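Local coordinates for protein cyanophage-like gp41-1 intein (Metagenome, PDB 6QAZ) that probably catalyses protein splicing, excising itself from a precursor and joining the flanking extein sequences, as a naturally split intein, at residues A[29-33]-A[34-38]. Numbering follows the deposited sequence.
Sequences VLSNT and GYNEV
Leu30 and Tyr35 form the non-hydrogen-bonded pair of a tight beta hairpin, and their side chains illustrate how such a pair can lock together on one face of the ladder. CG of Leu30 stands anti to the backbone N (chi1 -176°), and chi2 at 65° then turns CD1 over the centre of the Tyr35 ring, 4.0 Å from its centroid, in a CH-pi contact. Two further ring atoms come against the same residue: CE1 of Tyr35 meets CB of Leu30 at 3.7 Å, and CD1 of Tyr35 approaches the Leu30 backbone N. Pro14 also touches the tyrosine.

Next to this pair, Val29 and Asn36 exchange two nearly straight backbone hydrogen bonds, N of Val29 to O of Asn36 (2.9 Å) and N of Asn36 to O of Val29 (2.8 Å). CG1 of Val29 also meets CG2 of Val38 at 4.1 Å, the two side chains crossing at about a right angle.

Polar side chains organise the reversal. In the conformers described here, one of two each for Ser31 and Thr33, Ser31 OG, placed between its own backbone N and carbonyl carbon (chi1 82°), donates to O of Gly34 at 2.8 Å while accepting from N of Thr33 at 2.9 Å, the latter an ST turn. Ser31 N reaches that same Gly34 oxygen from the opposite face of the carbonyl plane, so two donors grip it. In the same Thr33 conformer a water links OG1 to OD1 of Asn36, to which it donates, whereas ND2 of Asn36 turns to O of Leu118 and OD1 of Asn116, tying the hairpin to the neighbouring loop and strand. Gly34 takes a positive phi, a region readily open to glycine, as the chain leaves the turn.

Together these features describe a tight beta hairpin reversed by a type I turn from Ser31 to Gly34, joining strands 28-31 and 34-41 as a peripheral element of the all-beta HINT fold shared by inteins.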
loop_
_atom_site.group_PDB
_atom_site.type_symbol
_atom_site.label_atom_id
_atom_site.label_comp_id
_atom_site.label_asym_id
_atom_site.label_seq_id
_atom_site.Cartn_x
_atom_site.Cartn_y
_atom_site.Cartn_z
ATOM N N VAL A 29 -2.672 7.252 -10.236
ATOM C CA VAL A 29 -2.701 7.233 -8.760
ATOM C C VAL A 29 -1.571 8.068 -8.213
ATOM O O VAL A 29 -0.427 8.003 -8.700
ATOM C CB VAL A 29 -2.698 5.808 -8.207
ATOM C CG1 VAL A 29 -4.004 5.105 -8.540
ATOM C CG2 VAL A 29 -1.499 4.991 -8.634
ATOM N N LEU A 30 -1.865 8.830 -7.169
ATOM C CA LEU A 30 -0.900 9.799 -6.638
ATOM C C LEU A 30 0.176 9.092 -5.828
ATOM O O LEU A 30 -0.127 8.261 -4.965
ATOM C CB LEU A 30 -1.622 10.811 -5.755
ATOM C CG LEU A 30 -0.738 11.927 -5.217
ATOM C CD1 LEU A 30 -0.207 12.822 -6.324
ATOM C CD2 LEU A 30 -1.495 12.746 -4.193
ATOM N N SER A 31 1.414 9.474 -6.098
ATOM C CA SER A 31 2.608 9.075 -5.359
ATOM C C SER A 31 3.279 10.305 -4.766
ATOM O O SER A 31 2.777 11.427 -4.898
ATOM C CB SER A 31 3.552 8.345 -6.290
ATOM O OG SER A 31 4.309 9.249 -7.049
ATOM N N ASN A 32 4.443 10.096 -4.191
ATOM C CA ASN A 32 5.281 11.218 -3.703
ATOM C C ASN A 32 5.864 12.041 -4.844
ATOM O O ASN A 32 6.333 13.140 -4.565
ATOM C CB ASN A 32 6.393 10.689 -2.789
ATOM C CG ASN A 32 7.275 9.661 -3.442
ATOM O OD1 ASN A 32 6.800 8.749 -4.101
ATOM N ND2 ASN A 32 8.562 9.802 -3.256
ATOM N N THR A 33 5.924 11.453 -6.036
ATOM C CA THR A 33 6.455 12.022 -7.290
ATOM C C THR A 33 5.341 12.174 -8.312
ATOM O O THR A 33 5.522 11.794 -9.397
ATOM C CB THR A 33 7.462 11.067 -7.987
ATOM O OG1 THR A 33 6.723 9.862 -8.190
ATOM C CG2 THR A 33 8.716 10.822 -7.183
ATOM N N GLY A 34 4.188 12.653 -7.979
ATOM C CA GLY A 34 3.141 12.870 -8.984
ATOM C C GLY A 34 2.324 11.637 -9.224
ATOM O O GLY A 34 2.368 10.672 -8.441
ATOM N N TYR A 35 1.573 11.624 -10.291
ATOM C CA TYR A 35 0.659 10.523 -10.585
ATOM C C TYR A 35 1.332 9.471 -11.436
ATOM O O TYR A 35 1.903 9.770 -12.502
ATOM C CB TYR A 35 -0.567 11.037 -11.328
ATOM C CG TYR A 35 -1.550 11.784 -10.450
ATOM C CD1 TYR A 35 -2.488 11.102 -9.705
ATOM C CD2 TYR A 35 -1.521 13.167 -10.309
ATOM C CE1 TYR A 35 -3.375 11.744 -8.868
ATOM C CE2 TYR A 35 -2.415 13.830 -9.461
ATOM C CZ TYR A 35 -3.347 13.105 -8.735
ATOM O OH TYR A 35 -4.272 13.676 -7.891
ATOM N N ASN A 36 1.236 8.220 -11.001
ATOM C CA ASN A 36 1.733 7.092 -11.771
ATOM C C ASN A 36 0.583 6.389 -12.483
ATOM O O ASN A 36 -0.518 6.259 -11.909
ATOM C CB ASN A 36 2.508 6.126 -10.882
ATOM C CG ASN A 36 3.786 6.712 -10.353
ATOM O OD1 ASN A 36 4.462 7.491 -11.062
ATOM N ND2 ASN A 36 4.167 6.380 -9.130
ATOM N N GLU A 37 0.794 5.952 -13.721
ATOM C CA GLU A 37 -0.244 5.242 -14.477
ATOM C C GLU A 37 -0.346 3.811 -13.977
ATOM O O GLU A 37 0.660 3.133 -13.799
ATOM C CB GLU A 37 0.130 5.187 -15.969
ATOM C CG GLU A 37 -0.932 4.473 -16.786
ATOM C CD GLU A 37 -0.680 4.155 -18.233
ATOM O OE1 GLU A 37 -1.707 3.782 -18.901
ATOM O OE2 GLU A 37 0.517 4.216 -18.676
ATOM N N VAL A 38 -1.574 3.329 -13.855
ATOM C CA VAL A 38 -1.823 1.918 -13.558
ATOM C C VAL A 38 -1.625 1.114 -14.860
ATOM O O VAL A 38 -2.376 1.297 -15.828
ATOM C CB VAL A 38 -3.214 1.711 -12.987
ATOM C CG1 VAL A 38 -3.471 0.235 -12.718
ATOM C CG2 VAL A 38 -3.395 2.528 -11.707
HETATM O O HOH W 1 6.944 8.233 -10.184
#